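Long-range contacts in putative nucleic acid-binding lipoprotein (Klebsiella pneumoniae subsp. pneumoniae MGH 78578, PDB 3F1Z), which is a putative lipoprotein of unknown function whose OB-fold suggests that it may bind nucleic acid: residues 31-36 against 122-127; 45-50 against 113-118; 55-60 against 106-111; 74-79 against 87-92. One frame throughout, in Å; residues are numbered along the deposited sequence. Where two conformers were deposited one is given.

Contact 1: 31-36 against 122-127; sequences QFLQPF and TIPTLQ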
loop_
_atom_site.group_PDB
_atom_site.type_symbol
_atom_site.label_atom_id
_atom_site.label_comp_id
_atom_site.label_asym_id
_atom_site.label_seq_id
_atom_site.Cartn_x
_atom_site.Cartn_y
_atom_site.Cartn_z
ATOM N N GLN A 31 -9.315 8.280 1.225
ATOM C CA GLN A 31 -8.672 9.528 0.791
ATOM C C GLN A 31 -7.670 9.313 -0.323
ATOM O O GLN A 31 -7.690 9.997 -1.305
ATOM C CB GLN A 31 -8.056 10.287 1.952
ATOM C CG GLN A 31 -9.112 10.907 2.806
ATOM C CD GLN A 31 -8.593 11.380 4.181
ATOM O OE1 GLN A 31 -7.663 10.792 4.779
ATOM N NE2 GLN A 31 -9.231 12.402 4.697
ATOM N N PHE A 32 -6.801 8.344 -0.164
ATOM C CA PHE A 32 -5.810 8.085 -1.163
ATOM C C PHE A 32 -6.424 7.592 -2.481
ATOM O O PHE A 32 -5.922 7.920 -3.554
ATOM C CB PHE A 32 -4.794 7.084 -0.645
ATOM C CG PHE A 32 -3.828 6.654 -1.685
ATOM C CD1 PHE A 32 -2.997 7.573 -2.263
ATOM C CD2 PHE A 32 -3.764 5.356 -2.087
ATOM C CE1 PHE A 32 -2.115 7.213 -3.191
ATOM C CE2 PHE A 32 -2.882 4.982 -3.052
ATOM C CZ PHE A 32 -2.052 5.916 -3.611
ATOM N N LEU A 33 -7.483 6.800 -2.409
ATOM C CA LEU A 33 -8.112 6.289 -3.628
ATOM C C LEU A 33 -9.056 7.270 -4.318
ATOM O O LEU A 33 -9.398 7.085 -5.487
ATOM C CB LEU A 33 -8.814 4.952 -3.377
ATOM C CG LEU A 33 -7.878 3.795 -2.983
ATOM C CD1 LEU A 33 -8.702 2.515 -2.937
ATOM C CD2 LEU A 33 -6.732 3.596 -3.885
ATOM N N GLN A 34 -9.441 8.327 -3.659
ATOM C CA GLN A 34 -10.395 9.263 -4.266
ATOM C C GLN A 34 -9.992 9.769 -5.666
ATOM O O GLN A 34 -10.776 9.699 -6.586
ATOM C CB GLN A 34 -10.697 10.424 -3.314
ATOM C CG GLN A 34 -11.644 11.499 -3.840
ATOM C CD GLN A 34 -13.025 10.950 -4.268
ATOM O OE1 GLN A 34 -13.500 9.916 -3.746
ATOM N NE2 GLN A 34 -13.684 11.656 -5.233
ATOM N N PRO A 35 -8.759 10.243 -5.827
ATOM C CA PRO A 35 -8.323 10.711 -7.144
ATOM C C PRO A 35 -8.315 9.609 -8.199
ATOM O O PRO A 35 -8.598 9.897 -9.333
ATOM C CB PRO A 35 -6.877 11.203 -6.898
ATOM C CG PRO A 35 -6.764 11.347 -5.475
ATOM C CD PRO A 35 -7.679 10.366 -4.833
ATOM N N PHE A 36 -7.963 8.382 -7.809
ATOM C CA PHE A 36 -7.962 7.238 -8.738
ATOM C C PHE A 36 -9.386 6.881 -9.162
ATOM O O PHE A 36 -9.634 6.375 -10.279
ATOM C CB PHE A 36 -7.241 6.013 -8.128
ATOM C CG PHE A 36 -5.742 6.233 -7.905
ATOM C CD1 PHE A 36 -5.277 6.833 -6.755
ATOM C CD2 PHE A 36 -4.826 5.887 -8.882
ATOM C CE1 PHE A 36 -3.927 7.063 -6.588
ATOM C CE2 PHE A 36 -3.479 6.107 -8.728
ATOM C CZ PHE A 36 -3.014 6.702 -7.605
ATOM N N THR A 122 -7.110 0.057 -12.013
ATOM C CA THR A 122 -7.570 1.397 -11.643
ATOM C C THR A 122 -7.077 1.752 -10.247
ATOM O O THR A 122 -7.127 2.893 -9.828
ATOM C CB THR A 122 -9.079 1.515 -11.690
ATOM O OG1 THR A 122 -9.656 0.614 -10.749
ATOM C CG2 THR A 122 -9.608 1.194 -13.074
ATOM N N ILE A 123 -6.564 0.764 -9.534
ATOM C CA ILE A 123 -6.030 0.973 -8.186
ATOM C C ILE A 123 -4.559 0.611 -8.175
ATOM O O ILE A 123 -4.139 -0.389 -8.758
ATOM C CB ILE A 123 -6.816 0.138 -7.147
ATOM C CG1 ILE A 123 -8.266 0.624 -7.141
ATOM C CG2 ILE A 123 -6.223 0.321 -5.791
ATOM C CD1 ILE A 123 -9.220 -0.332 -6.453
ATOM N N PRO A 124 -3.756 1.460 -7.577
ATOM C CA PRO A 124 -2.340 1.139 -7.486
ATOM C C PRO A 124 -2.018 0.058 -6.477
ATOM O O PRO A 124 -2.719 -0.093 -5.498
ATOM C CB PRO A 124 -1.716 2.445 -6.983
ATOM C CG PRO A 124 -2.753 3.166 -6.367
ATOM C CD PRO A 124 -4.059 2.758 -6.972
ATOM N N THR A 125 -0.989 -0.710 -6.771
ATOM C CA THR A 125 -0.388 -1.632 -5.825
ATOM C C THR A 125 0.874 -0.888 -5.391
ATOM O O THR A 125 1.769 -0.630 -6.207
ATOM C CB THR A 125 -0.051 -2.993 -6.453
ATOM O OG1 THR A 125 -1.268 -3.614 -6.881
ATOM C CG2 THR A 125 0.612 -3.884 -5.406
ATOM N N LEU A 126 0.899 -0.473 -4.134
ATOM C CA LEU A 126 2.018 0.271 -3.591
ATOM C C LEU A 126 3.245 -0.658 -3.468
ATOM O O LEU A 126 3.113 -1.823 -3.070
ATOM C CB LEU A 126 1.645 0.938 -2.264
ATOM C CG LEU A 126 0.624 2.073 -2.426
ATOM C CD1 LEU A 126 0.313 2.746 -1.093
ATOM C CD2 LEU A 126 1.140 3.094 -3.406
ATOM N N GLN A 127 4.395 -0.122 -3.863
ATOM C CA GLN A 127 5.658 -0.834 -3.944
ATOM C C GLN A 127 6.625 -0.383 -2.854
ATOM O O GLN A 127 6.442 0.686 -2.287
ATOM C CB GLN A 127 6.288 -0.528 -5.318
ATOM C CG GLN A 127 5.362 -0.855 -6.477
ATOM C CD GLN A 127 5.043 -2.338 -6.572
ATOM O OE1 GLN A 127 5.920 -3.168 -6.359
ATOM N NE2 GLN A 127 3.792 -2.681 -6.892
#

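Contact 2: 45-50 against 113-118; sequences SDYLGK and GQVHQV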
loop_
_atom_site.group_PDB
_atom_site.type_symbol
_atom_site.label_atom_id
_atom_site.label_comp_id
_atom_site.label_asym_id
_atom_site.label_seq_id
_atom_site.Cartn_x
_atom_site.Cartn_y
_atom_site.Cartn_z
ATOM N N SER A 45 -0.336 9.521 -12.770
ATOM C CA SER A 45 0.673 10.441 -13.238
ATOM C C SER A 45 1.087 11.494 -12.160
ATOM O O SER A 45 2.280 11.803 -12.008
ATOM C CB SER A 45 0.137 11.083 -14.492
ATOM O OG SER A 45 1.043 12.002 -14.952
ATOM N N ASP A 46 0.108 12.006 -11.400
ATOM C CA ASP A 46 0.376 12.988 -10.368
ATOM C C ASP A 46 1.172 12.385 -9.225
ATOM O O ASP A 46 1.997 13.063 -8.648
ATOM C CB ASP A 46 -0.922 13.603 -9.806
ATOM C CG ASP A 46 -1.635 14.506 -10.795
ATOM O OD1 ASP A 46 -1.038 14.935 -11.801
ATOM O OD2 ASP A 46 -2.820 14.812 -10.570
ATOM N N TYR A 47 0.907 11.129 -8.883
ATOM C CA TYR A 47 1.592 10.433 -7.784
ATOM C C TYR A 47 2.859 9.652 -8.160
ATOM O O TYR A 47 3.525 9.117 -7.265
ATOM C CB TYR A 47 0.626 9.440 -7.099
ATOM C CG TYR A 47 -0.294 10.055 -6.068
ATOM C CD1 TYR A 47 0.161 10.318 -4.805
ATOM C CD2 TYR A 47 -1.619 10.357 -6.355
ATOM C CE1 TYR A 47 -0.640 10.911 -3.851
ATOM C CE2 TYR A 47 -2.438 10.940 -5.407
ATOM C CZ TYR A 47 -1.934 11.213 -4.131
ATOM O OH TYR A 47 -2.719 11.773 -3.131
ATOM N N LEU A 48 3.175 9.560 -9.454
ATOM C CA LEU A 48 4.290 8.715 -9.925
ATOM C C LEU A 48 5.606 8.964 -9.184
ATOM O O LEU A 48 6.131 10.031 -9.214
ATOM C CB LEU A 48 4.531 8.903 -11.434
ATOM C CG LEU A 48 5.552 7.931 -12.060
ATOM C CD1 LEU A 48 5.147 6.461 -11.820
ATOM C CD2 LEU A 48 5.838 8.196 -13.541
ATOM N N GLY A 49 6.147 7.951 -8.541
ATOM C CA GLY A 49 7.375 8.114 -7.772
ATOM C C GLY A 49 7.201 8.626 -6.333
ATOM O O GLY A 49 8.165 8.668 -5.599
ATOM N N LYS A 50 5.994 8.997 -5.920
ATOM C CA LYS A 50 5.793 9.566 -4.605
ATOM C C LYS A 50 5.472 8.514 -3.558
ATOM O O LYS A 50 4.998 7.412 -3.858
ATOM C CB LYS A 50 4.672 10.591 -4.651
ATOM C CG LYS A 50 4.928 11.674 -5.685
ATOM C CD LYS A 50 4.057 12.913 -5.453
ATOM C CE LYS A 50 4.236 13.972 -6.556
ATOM N NZ LYS A 50 5.659 14.052 -6.970
ATOM N N GLY A 113 4.260 3.474 1.289
ATOM C CA GLY A 113 4.560 2.772 0.063
ATOM C C GLY A 113 4.738 3.765 -1.040
ATOM O O GLY A 113 4.332 4.937 -0.878
ATOM N N GLN A 114 5.294 3.298 -2.170
ATOM C CA GLN A 114 5.596 4.152 -3.317
ATOM C C GLN A 114 4.710 3.861 -4.503
ATOM O O GLN A 114 4.451 2.703 -4.818
ATOM C CB GLN A 114 7.043 3.988 -3.716
ATOM C CG GLN A 114 7.496 5.012 -4.739
ATOM C CD GLN A 114 8.967 4.897 -5.093
ATOM O OE1 GLN A 114 9.517 3.790 -5.147
ATOM N NE2 GLN A 114 9.601 6.027 -5.358
ATOM N N VAL A 115 4.235 4.915 -5.170
ATOM C CA VAL A 115 3.392 4.751 -6.356
ATOM C C VAL A 115 4.249 4.596 -7.588
ATOM O O VAL A 115 5.102 5.434 -7.903
ATOM C CB VAL A 115 2.442 5.940 -6.585
ATOM C CG1 VAL A 115 1.596 5.714 -7.840
ATOM C CG2 VAL A 115 1.536 6.164 -5.366
ATOM N N HIS A 116 4.074 3.455 -8.233
ATOM C CA HIS A 116 4.706 3.138 -9.510
ATOM C C HIS A 116 3.582 3.244 -10.517
ATOM O O HIS A 116 2.425 3.479 -10.137
ATOM C CB HIS A 116 5.310 1.732 -9.458
ATOM C CG HIS A 116 6.580 1.668 -8.669
ATOM N ND1 HIS A 116 7.435 0.587 -8.716
ATOM C CD2 HIS A 116 7.158 2.571 -7.842
ATOM C CE1 HIS A 116 8.460 0.806 -7.909
ATOM N NE2 HIS A 116 8.334 2.016 -7.389
ATOM N N GLN A 117 3.895 3.096 -11.789
ATOM C CA GLN A 117 2.873 3.271 -12.822
ATOM C C GLN A 117 1.714 2.265 -12.638
ATOM O O GLN A 117 1.933 1.094 -12.356
ATOM C CB GLN A 117 3.490 3.176 -14.235
ATOM C CG GLN A 117 2.564 3.754 -15.339
ATOM C CD GLN A 117 2.467 5.301 -15.357
ATOM O OE1 GLN A 117 1.482 5.901 -14.885
ATOM N NE2 GLN A 117 3.497 5.938 -15.897
ATOM N N VAL A 118 0.483 2.759 -12.748
ATOM C CA VAL A 118 -0.720 1.935 -12.642
ATOM C C VAL A 118 -1.253 1.583 -14.042
ATOM O O VAL A 118 -1.732 2.452 -14.753
ATOM C CB VAL A 118 -1.777 2.688 -11.870
ATOM C CG1 VAL A 118 -3.080 1.846 -11.694
ATOM C CG2 VAL A 118 -1.208 3.110 -10.517
#

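Contact 3: 55-60 against 106-111; sequences RGVIVD and GSVATI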
loop_
_atom_site.group_PDB
_atom_site.type_symbol
_atom_site.label_atom_id
_atom_site.label_comp_id
_atom_site.label_asym_id
_atom_site.label_seq_id
_atom_site.Cartn_x
_atom_site.Cartn_y
_atom_site.Cartn_z
ATOM N N ARG A 55 -3.420 4.461 6.193
ATOM C CA ARG A 55 -3.894 3.745 7.375
ATOM C C ARG A 55 -5.165 3.005 7.002
ATOM O O ARG A 55 -5.978 3.526 6.244
ATOM C CB ARG A 55 -4.154 4.752 8.472
ATOM C CG ARG A 55 -4.718 4.220 9.769
ATOM C CD ARG A 55 -4.652 5.354 10.772
ATOM N NE ARG A 55 -5.124 4.985 12.086
ATOM C CZ ARG A 55 -6.391 5.008 12.404
ATOM N NH1 ARG A 55 -7.236 5.375 11.488
ATOM N NH2 ARG A 55 -6.813 4.666 13.594
ATOM N N GLY A 56 -5.342 1.798 7.530
ATOM C CA GLY A 56 -6.489 0.946 7.151
ATOM C C GLY A 56 -6.498 -0.388 7.878
ATOM O O GLY A 56 -5.681 -0.635 8.735
ATOM N N VAL A 57 -7.456 -1.237 7.545
ATOM C CA VAL A 57 -7.567 -2.532 8.162
ATOM C C VAL A 57 -7.090 -3.559 7.160
ATOM O O VAL A 57 -7.567 -3.606 6.029
ATOM C CB VAL A 57 -9.018 -2.881 8.607
ATOM C CG1 VAL A 57 -9.049 -4.278 9.166
ATOM C CG2 VAL A 57 -9.523 -1.922 9.660
ATOM N N ILE A 58 -6.149 -4.387 7.603
ATOM C CA ILE A 58 -5.594 -5.418 6.790
ATOM C C ILE A 58 -6.645 -6.516 6.702
ATOM O O ILE A 58 -7.152 -6.966 7.725
ATOM C CB ILE A 58 -4.295 -5.961 7.390
ATOM C CG1 ILE A 58 -3.255 -4.836 7.477
ATOM C CG2 ILE A 58 -3.746 -7.136 6.542
ATOM C CD1 ILE A 58 -2.983 -4.100 6.138
ATOM N N VAL A 59 -6.977 -6.915 5.475
ATOM C CA VAL A 59 -7.952 -7.963 5.233
ATOM C C VAL A 59 -7.365 -9.188 4.519
ATOM O O VAL A 59 -8.046 -10.208 4.375
ATOM C CB VAL A 59 -9.168 -7.449 4.423
ATOM C CG1 VAL A 59 -9.958 -6.467 5.277
ATOM C CG2 VAL A 59 -8.721 -6.827 3.145
ATOM N N ASP A 60 -6.131 -9.097 4.043
ATOM C CA ASP A 60 -5.507 -10.266 3.472
ATOM C C ASP A 60 -4.009 -10.062 3.433
ATOM O O ASP A 60 -3.531 -8.982 3.120
ATOM C CB ASP A 60 -6.038 -10.566 2.081
ATOM C CG ASP A 60 -5.532 -11.902 1.539
ATOM O OD1 ASP A 60 -5.992 -12.951 2.061
ATOM O OD2 ASP A 60 -4.681 -11.901 0.586
ATOM N N GLY A 106 -7.473 -8.255 10.033
ATOM C CA GLY A 106 -8.426 -7.732 10.995
ATOM C C GLY A 106 -7.852 -6.616 11.870
ATOM O O GLY A 106 -8.598 -5.996 12.623
ATOM N N SER A 107 -6.535 -6.356 11.775
ATOM C CA SER A 107 -5.877 -5.308 12.567
ATOM C C SER A 107 -5.599 -4.076 11.734
ATOM O O SER A 107 -5.258 -4.165 10.540
ATOM C CB SER A 107 -4.554 -5.795 13.137
ATOM O OG SER A 107 -4.764 -6.742 14.169
ATOM N N VAL A 108 -5.762 -2.923 12.366
ATOM C CA VAL A 108 -5.492 -1.661 11.714
ATOM C C VAL A 108 -3.986 -1.555 11.561
ATOM O O VAL A 108 -3.251 -1.981 12.431
ATOM C CB VAL A 108 -6.055 -0.466 12.552
ATOM C CG1 VAL A 108 -5.620 0.856 11.993
ATOM C CG2 VAL A 108 -7.564 -0.527 12.622
ATOM N N ALA A 109 -3.508 -1.052 10.437
ATOM C CA ALA A 109 -2.075 -0.825 10.255
ATOM C C ALA A 109 -1.883 0.436 9.432
ATOM O O ALA A 109 -2.818 0.900 8.797
ATOM C CB ALA A 109 -1.404 -1.987 9.563
ATOM N N THR A 110 -0.656 0.947 9.441
ATOM C CA THR A 110 -0.257 2.094 8.675
ATOM C C THR A 110 0.981 1.678 7.957
ATOM O O THR A 110 1.943 1.221 8.573
ATOM C CB THR A 110 0.057 3.301 9.562
ATOM O OG1 THR A 110 -1.076 3.568 10.381
ATOM C CG2 THR A 110 0.362 4.569 8.710
ATOM N N ILE A 111 0.966 1.869 6.643
ATOM C CA ILE A 111 2.050 1.457 5.778
ATOM C C ILE A 111 2.411 2.567 4.796
ATOM O O ILE A 111 1.536 3.221 4.220
ATOM C CB ILE A 111 1.615 0.208 4.996
ATOM C CG1 ILE A 111 1.124 -0.873 5.974
ATOM C CG2 ILE A 111 2.753 -0.323 4.088
ATOM C CD1 ILE A 111 0.705 -2.187 5.337
#

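Contact 4: 74-79 against 87-92; sequences IVTMRD and RLTFNF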
loop_
_atom_site.group_PDB
_atom_site.type_symbol
_atom_site.label_atom_id
_atom_site.label_comp_id
_atom_site.label_asym_id
_atom_site.label_seq_id
_atom_site.Cartn_x
_atom_site.Cartn_y
_atom_site.Cartn_z
ATOM N N ILE A 74 1.675 -10.109 -0.940
ATOM C CA ILE A 74 0.662 -9.097 -1.200
ATOM C C ILE A 74 -0.107 -8.894 0.132
ATOM O O ILE A 74 -0.583 -9.866 0.761
ATOM C CB ILE A 74 -0.339 -9.545 -2.276
ATOM C CG1 ILE A 74 0.340 -9.687 -3.611
ATOM C CG2 ILE A 74 -1.351 -8.466 -2.545
ATOM C CD1 ILE A 74 0.899 -8.315 -4.189
ATOM N N VAL A 75 -0.224 -7.632 0.542
ATOM C CA VAL A 75 -0.979 -7.215 1.730
ATOM C C VAL A 75 -2.107 -6.324 1.219
ATOM O O VAL A 75 -1.869 -5.392 0.454
ATOM C CB VAL A 75 -0.101 -6.464 2.697
ATOM C CG1 VAL A 75 -0.935 -5.787 3.770
ATOM C CG2 VAL A 75 0.895 -7.432 3.332
ATOM N N THR A 76 -3.344 -6.670 1.574
ATOM C CA THR A 76 -4.524 -5.960 1.100
ATOM C C THR A 76 -5.157 -5.242 2.276
ATOM O O THR A 76 -5.331 -5.831 3.346
ATOM C CB THR A 76 -5.562 -6.915 0.493
ATOM O OG1 THR A 76 -4.926 -7.741 -0.463
ATOM C CG2 THR A 76 -6.709 -6.167 -0.185
HETATM N N MSE A 77 -5.584 -4.003 2.036
HETATM C CA MSE A 77 -6.068 -3.115 3.082
HETATM C C MSE A 77 -7.396 -2.522 2.689
HETATM O O MSE A 77 -7.560 -2.114 1.532
HETATM C CB MSE A 77 -5.035 -1.988 3.244
HETATM C CG MSE A 77 -5.304 -1.038 4.363
HETATM SE SE MSE A 77 -4.144 0.537 4.333
HETATM C CE MSE A 77 -2.671 -0.163 5.426
ATOM N N ARG A 78 -8.349 -2.471 3.627
ATOM C CA ARG A 78 -9.614 -1.779 3.359
ATOM C C ARG A 78 -9.695 -0.500 4.201
ATOM O O ARG A 78 -8.998 -0.379 5.212
ATOM C CB ARG A 78 -10.806 -2.654 3.702
ATOM C CG ARG A 78 -10.984 -2.958 5.186
ATOM C CD ARG A 78 -12.413 -3.442 5.428
ATOM N NE ARG A 78 -12.619 -3.964 6.768
ATOM C CZ ARG A 78 -12.845 -3.225 7.844
ATOM N NH1 ARG A 78 -12.891 -1.890 7.774
ATOM N NH2 ARG A 78 -13.014 -3.829 9.016
ATOM N N ASP A 79 -10.569 0.428 3.809
ATOM C CA ASP A 79 -10.772 1.635 4.591
ATOM C C ASP A 79 -11.212 1.286 6.035
ATOM O O ASP A 79 -12.081 0.450 6.261
ATOM C CB ASP A 79 -11.836 2.507 3.975
ATOM C CG ASP A 79 -11.880 3.893 4.608
ATOM O OD1 ASP A 79 -11.089 4.765 4.155
ATOM O OD2 ASP A 79 -12.714 4.099 5.546
ATOM N N ARG A 87 -10.282 -1.802 -2.230
ATOM C CA ARG A 87 -9.145 -2.195 -1.434
ATOM C C ARG A 87 -7.841 -1.663 -2.007
ATOM O O ARG A 87 -7.709 -1.448 -3.228
ATOM C CB ARG A 87 -9.037 -3.707 -1.388
ATOM C CG ARG A 87 -10.290 -4.491 -1.006
ATOM C CD ARG A 87 -11.097 -3.868 0.123
ATOM N NE ARG A 87 -11.854 -4.884 0.868
ATOM C CZ ARG A 87 -13.003 -4.686 1.497
ATOM N NH1 ARG A 87 -13.627 -3.516 1.427
ATOM N NH2 ARG A 87 -13.554 -5.693 2.154
ATOM N N LEU A 88 -6.858 -1.468 -1.133
ATOM C CA LEU A 88 -5.549 -1.029 -1.564
ATOM C C LEU A 88 -4.604 -2.209 -1.297
ATOM O O LEU A 88 -4.714 -2.848 -0.234
ATOM C CB LEU A 88 -5.156 0.183 -0.752
ATOM C CG LEU A 88 -3.769 0.776 -0.970
ATOM C CD1 LEU A 88 -3.611 1.302 -2.382
ATOM C CD2 LEU A 88 -3.537 1.854 0.083
ATOM N N THR A 89 -3.704 -2.513 -2.230
ATOM C CA THR A 89 -2.765 -3.599 -2.026
ATOM C C THR A 89 -1.357 -3.033 -2.015
ATOM O O THR A 89 -1.100 -1.988 -2.621
ATOM C CB THR A 89 -2.815 -4.631 -3.148
ATOM O OG1 THR A 89 -2.596 -3.920 -4.400
ATOM C CG2 THR A 89 -4.172 -5.381 -3.180
ATOM N N PHE A 90 -0.470 -3.747 -1.322
ATOM C CA PHE A 90 0.912 -3.418 -1.193
ATOM C C PHE A 90 1.723 -4.645 -1.564
ATOM O O PHE A 90 1.386 -5.748 -1.195
ATOM C CB PHE A 90 1.235 -3.114 0.262
ATOM C CG PHE A 90 0.511 -1.941 0.823
ATOM C CD1 PHE A 90 -0.797 -2.048 1.217
ATOM C CD2 PHE A 90 1.181 -0.765 1.057
ATOM C CE1 PHE A 90 -1.458 -0.992 1.739
ATOM C CE2 PHE A 90 0.533 0.291 1.602
ATOM C CZ PHE A 90 -0.796 0.179 1.926
ATOM N N ASN A 91 2.847 -4.447 -2.211
ATOM C CA ASN A 91 3.663 -5.563 -2.673
ATOM C C ASN A 91 4.976 -5.510 -1.937
ATOM O O ASN A 91 5.790 -4.615 -2.189
ATOM C CB ASN A 91 3.889 -5.428 -4.167
ATOM C CG ASN A 91 4.658 -6.576 -4.756
ATOM O OD1 ASN A 91 5.482 -7.157 -4.117
ATOM N ND2 ASN A 91 4.364 -6.913 -6.003
ATOM N N PHE A 92 5.176 -6.484 -1.042
ATOM C CA PHE A 92 6.400 -6.571 -0.236
ATOM C C PHE A 92 7.341 -7.613 -0.771
ATOM O O PHE A 92 6.971 -8.785 -0.862
ATOM C CB PHE A 92 6.087 -6.991 1.202
ATOM C CG PHE A 92 5.437 -5.925 2.084
ATOM C CD1 PHE A 92 4.068 -5.750 2.098
ATOM C CD2 PHE A 92 6.180 -5.210 2.984
ATOM C CE1 PHE A 92 3.459 -4.835 2.967
ATOM C CE2 PHE A 92 5.568 -4.291 3.860
ATOM C CZ PHE A 92 4.211 -4.122 3.848
#

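Contact 1: 31-36 against 122-127
The ring of Phe36 carries Pro124 on one face in a CH-pi contact: Pro124 CD stands 3.8 Å from the Phe36 ring centroid, only 13° off the ring normal and so close to the middle of the face. CG of the same proline lies over the far part of the ring, 3.8 Å from Phe36 CZ, so the CG-CD edge of the pyrrolidine, not its flat side, meets the ring. The two side chains come from opposite directions, and chi1 of -66° turns the phenyl of Phe36 away from its own carbonyl carbon and under the proline.

The other side-chain contacts are apolar. Phe32, with CG anti to the backbone N (chi1 173°), slides past Pro124, bringing Phe32 CE2 to 3.8 Å from Pro124 CG, and its far carbon CZ reaches Leu126 CD2 more loosely at 4.3 Å. Leu33 crosses Ile123 at about a right angle, and the branches that meet are Leu33 CD2 and Ile123 CG2, 3.8 Å apart. Thr122 O, a backbone oxygen, lies 3.6 Å from the CH2 carbon Phe36 CB.

No hydrogen bond joins the two segments, so shape and apolar burial hold them. Phe32 also meets Tyr47 edge-to-face and touches Val52 and Leu88. The arrangement is that of a helix, 29-38, packed by one side on the loop entering strand 125-127, which pairs in parallel with strand 88-93 of the OB-fold sheet.

Contact 2: 45-50 against 113-118
Gly49 N and Val115 O, then Val115 N and Lys50 O, join the two backbones through a pair of hydrogen bonds, 2.8 Å from Gly49 N to Val115 O and 2.9 Å from Val115 N to Lys50 O, the second nearly straight at 167°. Both run to Val115, so one residue is held by its N-H and its carbonyl together. Gln114 CA adds a CA-H...O contact to Lys50 O. A type II beta turn from Tyr47 to Lys50, closed by Lys50 N bonding to Tyr47 O, presents these groups; at its third position Gly49 has a positive phi, where a CB would press on the preceding carbonyl O.

The turn is the link between helix 40-47 and strand 51-65, and it docks where strand 108-114 leaves the sheet of the OB-fold. The long side chain of Gln114, extended beyond CG, brings its amide to the turn: Gln114 NE2 donates to Gly49 O at 3.0 Å, with the acceptor in the amide plane but the donor well above the carbonyl plane of Gly49. The other end of that amide, OE1, receives His116 NE2 at 3.1 Å, so both ends of the group are bonded and its rotation is fixed. Val115 packs under the turn, its CB 3.4 Å from Tyr47 O and its CG2 3.8 Å from Tyr47 CB. The Tyr47 ring leads away from the contact, and its OH is hydrogen-bonded to Tyr27 OH. On the exposed side, Leu48 CD1 rests on the backbone at Gln117 N, 3.6 Å away, while Gln117 OE1 bonds to Ser44 OG.

Contact 3: 55-60 against 106-111
An antiparallel pairing within the curled OB-fold sheet joins Arg55, Gly56 and Val57 to Thr110, Ala109 and Val108, the two strand axes standing 119° apart in direction, a strong twist consistent with a barrel wall. Gly56 and Ala109 form the hydrogen-bonded pair: Gly56 N donates to Ala109 O at 3.0 Å and Ala109 N to Gly56 O at 2.8 Å. Beyond it the bonding runs on into the turn before strand 108-114, where Ile58 N meets Ser107 O at 3.1 Å and Gly106 N meets Ile58 O at 2.7 Å, each with an N-H...O angle of 175°.

Arg55, Val57, Val108 and Thr110 share one face of the sheet. Val57 CG2 and Val108 CG2 touch at 3.8 Å, the two side chains crossing at about a right angle. Arg55 reaches out in an extended chain, CG anti to its N (chi1 177°); its methylenes pass Thr110 OG1, with Arg55 CG at 3.8 Å, and Val108 CG1 lies over the rim of one guanidinium face. The charge of that group is met by Glu80, in a salt bridge to NH1.

Ile58 turns inward: its CG1 lies 4.0 Å from Ala109 CB, and its CD1 approaches Ile111 CD1 more loosely. Behind the pair, Ile58 packs on Val75 of strand 71-78 and Ile111 on Phe90 and Phe92 of strand 88-93. Strand 51-65 bonds along its other edge to strand 71-78, with a classic bulge at Val59 and Asp60 opposite Thr76, and strand 108-114 is followed in the sheet by 129-131.

Contact 4: 74-79 against 87-92
Met77 N, a selenomethionine amide, donates to Leu88 O at 2.7 Å, and Leu88 N returns the bond to Met77 O at 2.8 Å. Two residues along, Val75 and Phe90 repeat the exchange, with Phe90 N at 2.8 Å from Val75 O. These are the hydrogen-bonded pairs of an antiparallel hairpin, with the non-hydrogen-bonded pair Thr76-Thr89 between them.

Val75, Met77, Leu88 and Phe90 point to the buried face. With CG anti to the backbone N (chi1 -175°) and an extended chi2, Met77 brings SE to the edge of the Phe90 ring in a Met-aromatic contact, 5.2 Å from the centroid; the bend at chi3 (-90°) swings CE back to 4.0 Å from Phe90 CE1. The same ring has Val75 O at its edge. Val75 CG2 meets Phe92 CE1 at 3.7 Å.

On the other, mixed face Thr76 and Thr89 lie side by side, and Thr76 crosses Arg87 at about a right angle, Thr76 CG2 3.6 Å from Arg87 CB. In one of two deposited conformers Arg87 lies alongside Arg78, with Arg78 CB over the rim of its guanidinium face; the guanidinium planes are 51° apart, their charged atoms not in contact.

Strand 71-78 is bordered by strand 51-65, and strand 88-93 by strand 125-127, where Thr89 OG1 bonds to Thr125 OG1. On the buried face Met77 packs on Ile111 of strand 108-114 and Val29 of helix 29-38.

How the contacts relate
Contacts 3 and 4 are sheet pairings, built on reciprocal backbone bonds, and they meet through strands 51-65 and 71-78, which are neighbours; their inward side chains share one apolar interior. Contacts 1 and 3 are buried; contact 4 is partly buried, with one apolar inward face and one mixed outer face. Contact 1 has no hydrogen bond across it: helix 29-38 meets the loop before 125-127 by rings and methyls, and that strand continues the sheet from contact 4 through Leu126 and Asn91. Contact 2 lies nearer the surface and mixes turn backbone with a glutamine amide. It touches contact 1 through Gln114 and Gln127, and shares strand 108-114 with contact 3, about 21 Å away between centres.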